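Putative aldo/keto reductase (Salmonella enterica subsp. enterica serovar Typhimurium, PDB 4R9O) probably acts as an NADP-dependent oxidoreductase of the aldo/keto reductase family, built on a TIM barrel. Local coordinates at residues P15-F20 with Q82-C87; D141-F146 with S173-T178; G159-T164 with T181-I186; A166-L171 with D200-L205; R206-A211 with Q259-I264. All blocks are in the same frame, centred on the assembly; numbering follows the deposited sequence.

Contact 1: P15-F20 with Q82-C87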
# COMPACT_ATOMS: atom_id res chain seq x y z
N PRO C 15 -28.11 12.60 24.91
CA PRO C 15 -28.16 13.92 25.53
C PRO C 15 -28.28 15.02 24.48
O PRO C 15 -28.09 14.80 23.28
CB PRO C 15 -26.83 14.02 26.27
CG PRO C 15 -25.90 13.19 25.43
CD PRO C 15 -26.74 12.04 24.94
N GLU C 16 -28.59 16.22 24.96
CA GLU C 16 -28.61 17.40 24.11
C GLU C 16 -27.32 18.17 24.31
O GLU C 16 -27.01 18.61 25.42
CB GLU C 16 -29.83 18.25 24.44
CG GLU C 16 -30.03 19.46 23.54
CD GLU C 16 -31.31 20.20 23.86
OE1 GLU C 16 -31.25 21.23 24.57
OE2 GLU C 16 -32.39 19.74 23.42
N PHE C 17 -26.55 18.31 23.23
CA PHE C 17 -25.28 19.03 23.26
C PHE C 17 -25.34 20.33 22.47
O PHE C 17 -26.28 20.58 21.71
CB PHE C 17 -24.15 18.17 22.69
CG PHE C 17 -23.66 17.09 23.61
CD1 PHE C 17 -24.12 17.00 24.92
CD2 PHE C 17 -22.72 16.16 23.18
CE1 PHE C 17 -23.67 16.01 25.77
CE2 PHE C 17 -22.26 15.16 24.03
CZ PHE C 17 -22.74 15.08 25.33
N SER C 18 -24.34 21.19 22.66
CA SER C 18 -24.18 22.30 21.74
C SER C 18 -23.49 21.75 20.48
O SER C 18 -22.67 20.85 20.58
CB SER C 18 -23.39 23.45 22.38
OG SER C 18 -22.11 23.02 22.80
N ARG C 19 -23.86 22.26 19.32
CA ARG C 19 -23.33 21.79 18.04
C ARG C 19 -21.82 21.93 17.94
O ARG C 19 -21.14 21.14 17.27
CB ARG C 19 -24.00 22.56 16.89
CG ARG C 19 -23.76 21.99 15.53
CD ARG C 19 -24.47 22.82 14.49
NE ARG C 19 -24.41 22.19 13.18
CZ ARG C 19 -24.91 22.73 12.08
NH1 ARG C 19 -25.51 23.91 12.14
NH2 ARG C 19 -24.80 22.08 10.93
N PHE C 20 -21.28 22.95 18.59
CA PHE C 20 -19.83 23.10 18.71
C PHE C 20 -19.40 22.73 20.14
O PHE C 20 -20.07 23.07 21.10
CB PHE C 20 -19.39 24.52 18.36
CG PHE C 20 -19.28 24.77 16.88
CD1 PHE C 20 -18.08 24.60 16.22
CD2 PHE C 20 -20.38 25.21 16.16
CE1 PHE C 20 -17.98 24.83 14.85
CE2 PHE C 20 -20.29 25.46 14.79
CZ PHE C 20 -19.08 25.27 14.14
N GLN C 82 -22.42 20.39 29.71
CA GLN C 82 -22.42 18.94 29.51
C GLN C 82 -20.95 18.53 29.46
O GLN C 82 -20.21 18.95 28.57
CB GLN C 82 -23.16 18.53 28.24
CG GLN C 82 -24.62 18.92 28.21
CD GLN C 82 -24.79 20.37 27.81
OE1 GLN C 82 -25.58 21.10 28.40
NE2 GLN C 82 -24.02 20.79 26.81
N ILE C 83 -20.54 17.73 30.43
CA ILE C 83 -19.15 17.33 30.51
C ILE C 83 -18.92 15.93 29.96
O ILE C 83 -19.56 14.96 30.38
CB ILE C 83 -18.62 17.37 31.94
CG1 ILE C 83 -18.84 18.77 32.52
CG2 ILE C 83 -17.14 16.98 31.94
CD1 ILE C 83 -18.40 18.91 33.96
N VAL C 84 -18.01 15.85 29.01
CA VAL C 84 -17.66 14.59 28.37
C VAL C 84 -16.23 14.28 28.75
O VAL C 84 -15.35 15.14 28.62
CB VAL C 84 -17.78 14.65 26.83
CG1 VAL C 84 -17.39 13.29 26.21
CG2 VAL C 84 -19.18 15.07 26.39
N THR C 85 -15.97 13.07 29.22
CA THR C 85 -14.59 12.67 29.44
C THR C 85 -14.36 11.23 28.97
O THR C 85 -15.28 10.57 28.47
CB THR C 85 -14.18 12.83 30.92
OG1 THR C 85 -12.76 12.67 31.02
CG2 THR C 85 -14.90 11.83 31.81
N LYS C 86 -13.11 10.77 29.09
CA LYS C 86 -12.72 9.50 28.50
C LYS C 86 -11.73 8.74 29.36
O LYS C 86 -11.06 9.33 30.20
CB LYS C 86 -12.08 9.70 27.11
CG LYS C 86 -12.64 10.80 26.26
CD LYS C 86 -11.92 10.82 24.91
CE LYS C 86 -12.27 12.04 24.09
NZ LYS C 86 -11.77 13.31 24.72
N CYS C 87 -11.63 7.44 29.11
CA CYS C 87 -10.61 6.59 29.70
C CYS C 87 -10.27 5.46 28.72
O CYS C 87 -10.98 5.26 27.74
CB CYS C 87 -11.07 6.01 31.04
SG CYS C 87 -12.42 4.82 30.93

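Contact 2: D141-F146 with S173-T178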
# COMPACT_ATOMS: atom_id res chain seq x y z
N ASP C 141 -17.00 -6.82 29.82
CA ASP C 141 -16.36 -6.13 30.93
C ASP C 141 -16.66 -4.64 30.91
O ASP C 141 -16.97 -4.04 31.95
CB ASP C 141 -14.86 -6.35 30.89
CG ASP C 141 -14.46 -7.74 31.36
OD1 ASP C 141 -15.33 -8.47 31.91
OD2 ASP C 141 -13.28 -8.09 31.19
N VAL C 142 -16.57 -4.04 29.73
CA VAL C 142 -16.92 -2.63 29.55
C VAL C 142 -18.39 -2.41 29.90
O VAL C 142 -18.72 -1.48 30.62
CB VAL C 142 -16.64 -2.15 28.10
CG1 VAL C 142 -17.05 -0.68 27.91
CG2 VAL C 142 -15.16 -2.36 27.76
N ALA C 143 -19.25 -3.30 29.40
CA ALA C 143 -20.68 -3.23 29.70
C ALA C 143 -20.94 -3.30 31.21
O ALA C 143 -21.78 -2.57 31.71
CB ALA C 143 -21.44 -4.35 28.99
N GLU C 144 -20.25 -4.18 31.92
CA GLU C 144 -20.41 -4.25 33.37
C GLU C 144 -20.07 -2.90 34.00
O GLU C 144 -20.83 -2.38 34.81
CB GLU C 144 -19.54 -5.34 34.00
CG GLU C 144 -20.02 -6.77 33.74
CD GLU C 144 -19.13 -7.81 34.41
OE1 GLU C 144 -18.89 -8.87 33.78
OE2 GLU C 144 -18.69 -7.59 35.56
N ALA C 145 -18.94 -2.32 33.60
CA ALA C 145 -18.52 -1.04 34.14
C ALA C 145 -19.56 0.04 33.84
O ALA C 145 -20.00 0.76 34.74
CB ALA C 145 -17.15 -0.64 33.59
N PHE C 146 -19.95 0.14 32.57
CA PHE C 146 -20.94 1.13 32.15
C PHE C 146 -22.25 0.94 32.91
O PHE C 146 -22.85 1.92 33.36
CB PHE C 146 -21.20 1.05 30.64
CG PHE C 146 -20.10 1.66 29.79
CD1 PHE C 146 -20.26 1.78 28.42
CD2 PHE C 146 -18.92 2.12 30.36
CE1 PHE C 146 -19.26 2.34 27.62
CE2 PHE C 146 -17.92 2.68 29.57
CZ PHE C 146 -18.10 2.79 28.19
N SER C 173 -23.58 -4.27 21.10
CA SER C 173 -24.34 -5.50 21.31
C SER C 173 -24.53 -5.83 22.79
O SER C 173 -25.51 -6.47 23.15
CB SER C 173 -23.66 -6.69 20.60
OG SER C 173 -22.38 -6.99 21.14
N ARG C 174 -23.61 -5.36 23.63
CA ARG C 174 -23.65 -5.70 25.05
C ARG C 174 -24.45 -4.70 25.88
O ARG C 174 -24.73 -4.95 27.05
CB ARG C 174 -22.24 -5.79 25.60
CG ARG C 174 -21.28 -6.70 24.80
CD ARG C 174 -21.86 -8.09 24.66
NE ARG C 174 -20.85 -9.10 24.36
CZ ARG C 174 -20.86 -9.87 23.28
NH1 ARG C 174 -21.82 -9.74 22.37
NH2 ARG C 174 -19.91 -10.78 23.10
N LEU C 175 -24.82 -3.56 25.28
CA LEU C 175 -25.41 -2.46 26.05
C LEU C 175 -26.91 -2.33 25.89
O LEU C 175 -27.45 -2.45 24.79
CB LEU C 175 -24.73 -1.15 25.67
CG LEU C 175 -23.24 -1.11 26.01
CD1 LEU C 175 -22.54 0.12 25.43
CD2 LEU C 175 -23.03 -1.17 27.52
N PRO C 176 -27.61 -2.08 27.01
CA PRO C 176 -29.06 -1.88 26.98
C PRO C 176 -29.44 -0.45 26.55
O PRO C 176 -30.62 -0.17 26.32
CB PRO C 176 -29.48 -2.15 28.43
CG PRO C 176 -28.27 -1.76 29.22
CD PRO C 176 -27.08 -2.14 28.38
N PHE C 177 -28.45 0.42 26.45
CA PHE C 177 -28.67 1.78 25.96
C PHE C 177 -27.79 2.10 24.76
O PHE C 177 -26.72 1.51 24.59
CB PHE C 177 -28.43 2.80 27.08
CG PHE C 177 -27.31 2.42 28.02
CD1 PHE C 177 -26.00 2.41 27.58
CD2 PHE C 177 -27.58 2.06 29.33
CE1 PHE C 177 -24.97 2.05 28.43
CE2 PHE C 177 -26.56 1.71 30.18
CZ PHE C 177 -25.25 1.70 29.74
N THR C 178 -28.24 3.05 23.93
CA THR C 178 -27.52 3.41 22.72
C THR C 178 -26.22 4.16 22.99
O THR C 178 -26.20 5.12 23.76
CB THR C 178 -28.38 4.31 21.82
OG1 THR C 178 -29.68 3.72 21.69
CG2 THR C 178 -27.73 4.50 20.45

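Contact 3: G159-T164 with T181-I186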
# COMPACT_ATOMS: atom_id res chain seq x y z
N GLY C 159 -20.24 6.50 25.20
CA GLY C 159 -19.87 6.48 23.80
C GLY C 159 -18.46 5.96 23.64
O GLY C 159 -17.86 5.47 24.59
N VAL C 160 -17.94 6.07 22.43
CA VAL C 160 -16.59 5.63 22.11
C VAL C 160 -15.89 6.68 21.28
O VAL C 160 -16.50 7.69 20.87
CB VAL C 160 -16.59 4.30 21.33
CG1 VAL C 160 -17.22 3.19 22.16
CG2 VAL C 160 -17.30 4.47 19.99
N SER C 161 -14.61 6.43 21.02
CA SER C 161 -13.78 7.32 20.22
C SER C 161 -12.84 6.48 19.36
O SER C 161 -12.21 5.54 19.85
CB SER C 161 -13.00 8.29 21.11
OG SER C 161 -12.17 9.15 20.34
N ASN C 162 -12.80 6.80 18.06
CA ASN C 162 -11.89 6.21 17.08
C ASN C 162 -12.13 4.73 16.82
O ASN C 162 -11.21 4.01 16.44
CB ASN C 162 -10.44 6.42 17.51
CG ASN C 162 -10.15 7.87 17.84
OD1 ASN C 162 -10.32 8.74 17.00
ND2 ASN C 162 -9.73 8.13 19.08
N PHE C 163 -13.37 4.29 17.01
CA PHE C 163 -13.78 2.90 16.75
C PHE C 163 -14.10 2.66 15.27
O PHE C 163 -14.65 3.53 14.59
CB PHE C 163 -15.01 2.53 17.60
CG PHE C 163 -14.68 2.05 19.00
CD1 PHE C 163 -15.34 0.97 19.55
CD2 PHE C 163 -13.72 2.69 19.77
CE1 PHE C 163 -15.05 0.52 20.84
CE2 PHE C 163 -13.42 2.25 21.05
CZ PHE C 163 -14.09 1.16 21.59
N THR C 164 -13.74 1.48 14.78
CA THR C 164 -14.22 1.00 13.49
C THR C 164 -15.69 0.65 13.67
O THR C 164 -16.14 0.48 14.81
CB THR C 164 -13.44 -0.25 13.01
OG1 THR C 164 -13.69 -1.34 13.91
CG2 THR C 164 -11.94 0.03 12.96
N THR C 181 -22.17 8.42 20.81
CA THR C 181 -21.27 8.99 19.81
C THR C 181 -20.07 8.10 19.53
O THR C 181 -19.72 7.21 20.32
CB THR C 181 -20.72 10.39 20.22
OG1 THR C 181 -20.27 11.09 19.06
CG2 THR C 181 -19.56 10.26 21.19
N ASN C 182 -19.44 8.36 18.40
CA ASN C 182 -18.13 7.82 18.07
C ASN C 182 -17.33 9.03 17.66
O ASN C 182 -17.53 9.59 16.58
CB ASN C 182 -18.22 6.77 16.96
CG ASN C 182 -16.88 6.07 16.68
OD1 ASN C 182 -15.88 6.26 17.39
ND2 ASN C 182 -16.87 5.22 15.64
N GLN C 183 -16.48 9.48 18.56
CA GLN C 183 -15.67 10.67 18.36
C GLN C 183 -14.53 10.34 17.41
O GLN C 183 -13.69 9.48 17.70
CB GLN C 183 -15.15 11.18 19.72
CG GLN C 183 -14.55 12.56 19.66
CD GLN C 183 -14.15 13.07 21.03
OE1 GLN C 183 -12.97 13.37 21.27
NE2 GLN C 183 -15.13 13.23 21.92
N VAL C 184 -14.49 11.01 16.26
CA VAL C 184 -13.52 10.63 15.23
C VAL C 184 -12.86 11.81 14.54
O VAL C 184 -13.34 12.94 14.63
CB VAL C 184 -14.19 9.75 14.15
CG1 VAL C 184 -14.70 8.43 14.76
CG2 VAL C 184 -15.30 10.50 13.47
N GLU C 185 -11.76 11.52 13.83
CA GLU C 185 -11.00 12.58 13.17
C GLU C 185 -11.57 12.92 11.79
O GLU C 185 -11.70 12.03 10.94
CB GLU C 185 -9.52 12.18 13.02
CG GLU C 185 -8.69 13.30 12.37
CD GLU C 185 -7.20 12.99 12.33
OE1 GLU C 185 -6.81 11.89 12.78
OE2 GLU C 185 -6.43 13.85 11.84
N ILE C 186 -11.90 14.19 11.59
CA ILE C 186 -12.46 14.66 10.32
C ILE C 186 -11.94 16.05 9.94
O ILE C 186 -12.09 17.00 10.70
CB ILE C 186 -14.00 14.76 10.36
CG1 ILE C 186 -14.63 13.52 10.98
CG2 ILE C 186 -14.54 15.04 8.95
CD1 ILE C 186 -16.13 13.62 11.21
O HOH W 1 -10.59 8.92 14.06

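Contact 4: A166-L171 with D200-L205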
# COMPACT_ATOMS: atom_id res chain seq x y z
N ALA C 166 -17.05 -2.24 13.17
CA ALA C 166 -17.15 -3.56 13.81
C ALA C 166 -16.86 -3.47 15.32
O ALA C 166 -17.50 -4.14 16.13
CB ALA C 166 -16.20 -4.57 13.13
N GLN C 167 -15.91 -2.63 15.70
CA GLN C 167 -15.67 -2.41 17.13
C GLN C 167 -16.88 -1.75 17.81
O GLN C 167 -17.23 -2.08 18.95
CB GLN C 167 -14.41 -1.57 17.33
CG GLN C 167 -13.12 -2.37 17.03
CD GLN C 167 -11.98 -1.47 16.60
OE1 GLN C 167 -10.86 -1.93 16.39
NE2 GLN C 167 -12.27 -0.18 16.47
N PHE C 168 -17.50 -0.81 17.09
CA PHE C 168 -18.68 -0.11 17.57
C PHE C 168 -19.83 -1.11 17.78
O PHE C 168 -20.48 -1.12 18.82
CB PHE C 168 -19.07 1.00 16.59
CG PHE C 168 -20.21 1.87 17.07
CD1 PHE C 168 -19.95 3.08 17.69
CD2 PHE C 168 -21.52 1.47 16.89
CE1 PHE C 168 -20.99 3.89 18.13
CE2 PHE C 168 -22.57 2.27 17.33
CZ PHE C 168 -22.30 3.48 17.95
N THR C 169 -20.05 -1.97 16.79
CA THR C 169 -21.15 -2.92 16.88
C THR C 169 -20.93 -3.96 17.98
O THR C 169 -21.86 -4.35 18.68
CB THR C 169 -21.34 -3.62 15.54
OG1 THR C 169 -21.73 -2.64 14.58
CG2 THR C 169 -22.40 -4.69 15.64
N LEU C 170 -19.69 -4.39 18.13
CA LEU C 170 -19.32 -5.29 19.21
C LEU C 170 -19.73 -4.73 20.58
O LEU C 170 -20.42 -5.39 21.35
CB LEU C 170 -17.81 -5.56 19.19
CG LEU C 170 -17.23 -6.22 20.45
CD1 LEU C 170 -17.93 -7.57 20.73
CD2 LEU C 170 -15.72 -6.40 20.32
N LEU C 171 -19.31 -3.50 20.87
CA LEU C 171 -19.59 -2.94 22.18
C LEU C 171 -21.08 -2.71 22.31
O LEU C 171 -21.66 -3.04 23.34
CB LEU C 171 -18.82 -1.63 22.41
CG LEU C 171 -18.95 -1.00 23.80
CD1 LEU C 171 -18.71 -2.00 24.94
CD2 LEU C 171 -17.99 0.17 23.93
N ASP C 200 -20.76 6.39 7.43
CA ASP C 200 -21.97 5.74 6.93
C ASP C 200 -22.76 5.10 8.06
O ASP C 200 -23.98 5.25 8.15
CB ASP C 200 -21.64 4.68 5.88
CG ASP C 200 -20.89 5.24 4.68
OD1 ASP C 200 -21.15 6.40 4.31
OD2 ASP C 200 -20.04 4.51 4.12
N GLN C 201 -22.05 4.35 8.91
CA GLN C 201 -22.68 3.69 10.05
C GLN C 201 -23.34 4.70 10.99
O GLN C 201 -24.44 4.48 11.48
CB GLN C 201 -21.66 2.85 10.83
CG GLN C 201 -22.24 2.24 12.10
CD GLN C 201 -21.18 1.61 12.97
OE1 GLN C 201 -20.26 2.29 13.42
NE2 GLN C 201 -21.28 0.30 13.17
N LEU C 202 -22.65 5.81 11.25
CA LEU C 202 -23.17 6.81 12.19
C LEU C 202 -24.42 7.48 11.62
O LEU C 202 -25.42 7.62 12.33
CB LEU C 202 -22.10 7.86 12.52
CG LEU C 202 -20.90 7.28 13.28
CD1 LEU C 202 -19.83 8.34 13.50
CD2 LEU C 202 -21.35 6.67 14.62
N GLN C 203 -24.38 7.87 10.35
CA GLN C 203 -25.57 8.41 9.71
C GLN C 203 -26.71 7.39 9.75
O GLN C 203 -27.85 7.74 10.02
CB GLN C 203 -25.30 8.82 8.25
CG GLN C 203 -26.54 9.41 7.61
CD GLN C 203 -26.42 9.69 6.11
OE1 GLN C 203 -25.33 9.86 5.57
NE2 GLN C 203 -27.56 9.77 5.46
N GLN C 204 -26.40 6.12 9.51
CA GLN C 204 -27.45 5.10 9.46
C GLN C 204 -28.14 4.97 10.81
O GLN C 204 -29.36 4.89 10.89
CB GLN C 204 -26.87 3.74 9.04
CG GLN C 204 -27.91 2.63 8.98
CD GLN C 204 -27.32 1.30 8.55
OE1 GLN C 204 -26.36 1.25 7.79
NE2 GLN C 204 -27.89 0.21 9.05
N LEU C 205 -27.34 4.97 11.87
CA LEU C 205 -27.86 4.83 13.23
C LEU C 205 -28.38 6.14 13.81
O LEU C 205 -28.89 6.15 14.92
CB LEU C 205 -26.76 4.27 14.15
CG LEU C 205 -26.27 2.87 13.81
CD1 LEU C 205 -25.25 2.41 14.84
CD2 LEU C 205 -27.44 1.92 13.77

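Contact 5: R206-A211 with Q259-I264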
# COMPACT_ATOMS: atom_id res chain seq x y z
N ARG C 206 -28.27 7.23 13.05
CA ARG C 206 -28.66 8.58 13.48
C ARG C 206 -27.91 9.01 14.74
O ARG C 206 -28.46 9.66 15.62
CB ARG C 206 -30.17 8.66 13.72
CG ARG C 206 -30.98 8.22 12.49
CD ARG C 206 -32.45 8.57 12.58
NE ARG C 206 -33.17 8.10 11.39
CZ ARG C 206 -33.24 8.76 10.24
NH1 ARG C 206 -32.65 9.95 10.10
NH2 ARG C 206 -33.91 8.24 9.22
N ILE C 207 -26.63 8.65 14.78
CA ILE C 207 -25.72 9.04 15.85
C ILE C 207 -24.73 10.04 15.29
O ILE C 207 -24.08 9.79 14.28
CB ILE C 207 -24.97 7.82 16.42
CG1 ILE C 207 -25.96 6.90 17.15
CG2 ILE C 207 -23.81 8.24 17.34
CD1 ILE C 207 -25.46 5.52 17.43
N ARG C 208 -24.63 11.20 15.94
CA ARG C 208 -23.77 12.25 15.43
C ARG C 208 -22.38 12.18 16.06
O ARG C 208 -22.23 12.12 17.29
CB ARG C 208 -24.43 13.61 15.67
CG ARG C 208 -25.74 13.76 14.89
CD ARG C 208 -26.52 15.01 15.25
NE ARG C 208 -25.87 16.25 14.79
CZ ARG C 208 -26.52 17.39 14.56
NH1 ARG C 208 -27.84 17.45 14.74
NH2 ARG C 208 -25.86 18.46 14.15
N PRO C 209 -21.34 12.19 15.21
CA PRO C 209 -19.98 12.13 15.75
C PRO C 209 -19.48 13.48 16.26
O PRO C 209 -19.81 14.52 15.67
CB PRO C 209 -19.15 11.69 14.55
CG PRO C 209 -19.91 12.26 13.36
CD PRO C 209 -21.37 12.23 13.74
N MET C 210 -18.71 13.46 17.35
CA MET C 210 -17.90 14.62 17.72
C MET C 210 -16.62 14.53 16.89
O MET C 210 -16.01 13.46 16.79
CB MET C 210 -17.57 14.64 19.21
CG MET C 210 -18.80 14.58 20.12
SD MET C 210 -18.37 14.22 21.83
CE MET C 210 -17.46 15.71 22.28
N ALA C 211 -16.21 15.64 16.29
CA ALA C 211 -15.10 15.61 15.34
C ALA C 211 -13.87 16.30 15.93
O ALA C 211 -13.93 17.47 16.35
CB ALA C 211 -15.52 16.27 14.02
N GLN C 259 -23.59 14.88 10.11
CA GLN C 259 -23.85 16.06 10.95
C GLN C 259 -22.96 16.12 12.20
O GLN C 259 -23.45 16.12 13.32
CB GLN C 259 -25.33 16.10 11.36
CG GLN C 259 -26.28 16.00 10.18
CD GLN C 259 -27.74 16.11 10.58
OE1 GLN C 259 -28.21 17.18 10.97
NE2 GLN C 259 -28.47 15.00 10.50
N PRO C 260 -21.63 16.20 11.99
CA PRO C 260 -20.66 16.20 13.10
C PRO C 260 -20.76 17.43 14.00
O PRO C 260 -21.22 18.50 13.57
CB PRO C 260 -19.30 16.19 12.37
CG PRO C 260 -19.61 15.80 10.95
CD PRO C 260 -20.97 16.35 10.69
N LEU C 261 -20.33 17.26 15.25
CA LEU C 261 -20.14 18.33 16.22
C LEU C 261 -18.65 18.63 16.32
O LEU C 261 -17.90 17.84 16.91
CB LEU C 261 -20.69 17.94 17.60
CG LEU C 261 -22.20 17.75 17.79
CD1 LEU C 261 -22.77 16.55 17.03
CD2 LEU C 261 -22.50 17.62 19.27
N PRO C 262 -18.20 19.76 15.74
CA PRO C 262 -16.77 20.09 15.76
C PRO C 262 -16.26 20.45 17.15
O PRO C 262 -16.91 21.23 17.86
CB PRO C 262 -16.67 21.30 14.82
CG PRO C 262 -17.93 21.24 13.97
CD PRO C 262 -18.98 20.68 14.88
N ILE C 263 -15.12 19.88 17.53
CA ILE C 263 -14.46 20.23 18.79
C ILE C 263 -13.45 21.33 18.53
O ILE C 263 -12.54 21.16 17.72
CB ILE C 263 -13.73 19.02 19.41
CG1 ILE C 263 -14.72 17.88 19.67
CG2 ILE C 263 -12.99 19.44 20.69
CD1 ILE C 263 -14.04 16.54 19.97
N ILE C 264 -13.64 22.46 19.21
CA ILE C 264 -12.73 23.59 19.12
C ILE C 264 -11.71 23.46 20.23
O ILE C 264 -12.07 23.17 21.37
CB ILE C 264 -13.48 24.94 19.26
CG1 ILE C 264 -14.79 24.93 18.47
CG2 ILE C 264 -12.58 26.10 18.86
CD1 ILE C 264 -15.70 26.09 18.84

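Contact 1: P15-F20 with Q82-C87
The Phe17 ring reaches Gln82 and Val84 at the floor of the TIM barrel, where the strands begin and where aldo/keto reductases carry an N-terminal beta hairpin as a plug. Here that hairpin pairs strand 7-9 antiparallel with the start of strand 16-23. Strand segments 16-18 and 82-87 do not pair with each other: they run at 89°, with 8.7 Å between their axes at the closest point, and strand 51-53 joins both in the sheet. The contact is therefore made by side chains, and most of it is apolar. Phe17 has CG anti to its carbonyl carbon (chi1 -76°), which swings the ring out toward residues 82-84. Its CE1 lies 3.6 Å from Gln82 CB, and its CZ lies 3.7 Å from Val84 CG2, the Val84 branch that does the touching. The two aliphatic groups thus share one ring, one meeting CE1 and the other the CZ end. Thr51, Met127 and Leu261 also pack on Phe17 or Val84, so that the ring is enclosed by neighbouring strands at the barrel floor. Backbone adds a smaller share, with Glu16 O resting 3.7 Å from Gln82 CG in a van der Waals contact, while the Glu16 carboxylate turns to a salt bridge with Arg7. Polar bonds fix the chain after Phe17, two of them to Thr50 and Thr51. The Ser18 backbone N is bonded to Thr51 OG1, and Ser18 OG, also bonded to Thr50 N, donates to Phe20 O at 2.7 Å, approaching 22° out of the carbonyl plane.

Contact 2: D141-F146 with S173-T178
Leu175 divides its two methyl groups between Ala143 and Phe146, one turn apart on helix 139-151. Its CD2 sits 3.8 Å from Ala143 CB, and its CD1 comes up to the edge of the Phe146 ring, near the ring plane, 4.1 Å from CD1 of that residue. With CG anti to the carbonyl carbon (chi1 -63°), the leucine fork leans into the helix although its first bond points neither at the helix nor away from it. Ala143, whose small side chain points at the loop, lets the backbone come close: its CB also meets Arg174 CB at 3.8 Å. Phe146 faces the same loop, and its CB touches the edge of the Phe177 ring at CZ, 4.2 Å away. Phe158 is stacked on Phe146 and also meets the ring of Phe177, so the aromatic cluster extends inward from the contact. One ring face of Phe146 is taken by Val142 CG1 of its own helix. The guanidinium of Arg174 turns away from the apolar patch, forming a salt bridge with Asp140 and donating to Gln203 O and Gln204 O of the second subunit. The chemistry is thus split: methyl and ring contacts hold loop to helix without any hydrogen bond between the two segments, while the guanidinium is spent on Asp140 and on the second subunit's carbonyls.

Contact 3: G159-T164 with T181-I186
Parallel strand pairing joins Gly159-Thr164 to Thr181-Ile186 in the wall of the barrel, at the end where the cofactor is expected to bind. Val160 bridges Asn182 and Ser161 bridges Gln183. The ladder is built from Val160 N to Thr181 O, 3.0 Å and nearly straight at 176°, then from Gln183 N to Val160 O at 2.9 Å. Beyond it Gln183 O takes two donors from opposite faces of its plane: Asn162 N at 2.8 Å, and Ser161 OG at 3.1 Å, the hydroxyl lying well above the carbonyl plane. Both strands belong to a beta-alpha-beta crossover, the repeating unit of a TIM barrel, with helix 165-173 as the connection. Asn182 ties the start of that connection down. Its CG stands anti to the backbone N (chi1 -174°), bringing the amide to the backbone of Phe163, where OD1 accepts Phe163 N through an in-plane lone pair at 3.2 Å and ND2 donates to Phe163 O at 3.0 Å. Two bonds to one residue's backbone hold the amide against rotation. Val160 CG2 packs 3.5 Å from Asn182 OD1, and Val160 CB lies over the centre of the Phe163 ring. Ser161 and Asn162 probably contact NADP, as in a close relative. Asn162 ND2 is bonded to His131 O, while Gln183 NE2 reaches Asp53 across the barrel interior. A water links Asn162 OD1 to Glu185 N, donating to the first and accepting from the second at 2.9 Å.

Contact 4: A166-L171 with D200-L205
Phe168 and Gln201 run out from their helices and pass at a slant, the ring and amide planes turned 51° against each other. Gln201 is stretched out, with CG on the far side from its backbone N (chi1 175°), long enough to span the distance between the helices; its OE1 comes to 3.6 Å from Phe168 CB. This carbonyl oxygen approaches the ring obliquely. Leu205 comes from the opposite direction to Phe168, its CD1 meeting Phe168 CE2 at 3.7 Å, one turn further along the helix than Gln201. Leu202 gives a looser touch at the other side of the ring, CD2 to Phe168 CE1 at 4.5 Å. One aromatic ring from the first helix is thus met by three residues of the second. The amide nitrogen of Gln201 is taken up at the start of the first helix: NE2 donates to Pro165 O, the same carbonyl that Thr169 OG1 binds. At the outer rim Thr169 packs on Gln204 of the second subunit. The axes of the two short segments stay 11.7 Å apart and are inclined by 41°, a separation that the long side chains bridge. Such side-by-side helices, one preceding and one following strand 182-185, belong to the outer helical layer of a TIM barrel.

Contact 5: R206-A211 with Q259-I264
The guanidinium of Arg208 carries Gln259 CB over one face, 3.2 Å above the plane and offset toward the rim, while Leu261 CD1 comes in obliquely. Its NE donates to Gln259 O at 2.8 Å, on a lone pair in the carbonyl plane, although the oxygen sits 23° out of the guanidinium plane. The bend in the Arg208 chain at chi3 (70°) folds the group back over Gln259. This packing stands just before a parallel pair of TIM-barrel strands, 210-212 and 261-264, and the latter also pairs with strand 16-23, joining the last barrel strand to the first. Beside the arginine, the rings of Pro209 and Pro260 lie next to each other and point the same way, CG to CB at 4.1 Å. The ladder itself alternates donors: Leu261 N gives to Pro209 O and Ala211 N to Leu261 O, both 2.8 Å long. Leu261 and Met210 face one side of the sheet and Ala211 and Pro262 the other. Leu261 reaches back with CD1 to Arg208 CB at 3.6 Å, so the apolar stem of the arginine is packed as well. Pro262 lies close to Cys214, a residue that probably helps bind NADP. At the far end Ile263 N donates to Ala211 O at 2.9 Å.

From the N terminus, contact 1 closes first, bringing the plugging hairpin onto the start of strand 82-90. Contact 2 then opens at helix 139-151, and before it closes contacts 3 and 4 have opened; these three cross one another, interlocking helix 139-151, strands 155-161 and 182-185, and helices 165-173 and 198-205. Contact 5 follows in series, tying strand 210-212 to 261-264. Contacts 1, 3 and 5 lie in the one barrel sheet: contact 3 meets contact 5 through the Val184 N to Met210 O bond, and contact 5 meets contact 1 where Leu261 packs on Arg19. Contacts 2 and 4 lie outside it and both touch the second subunit.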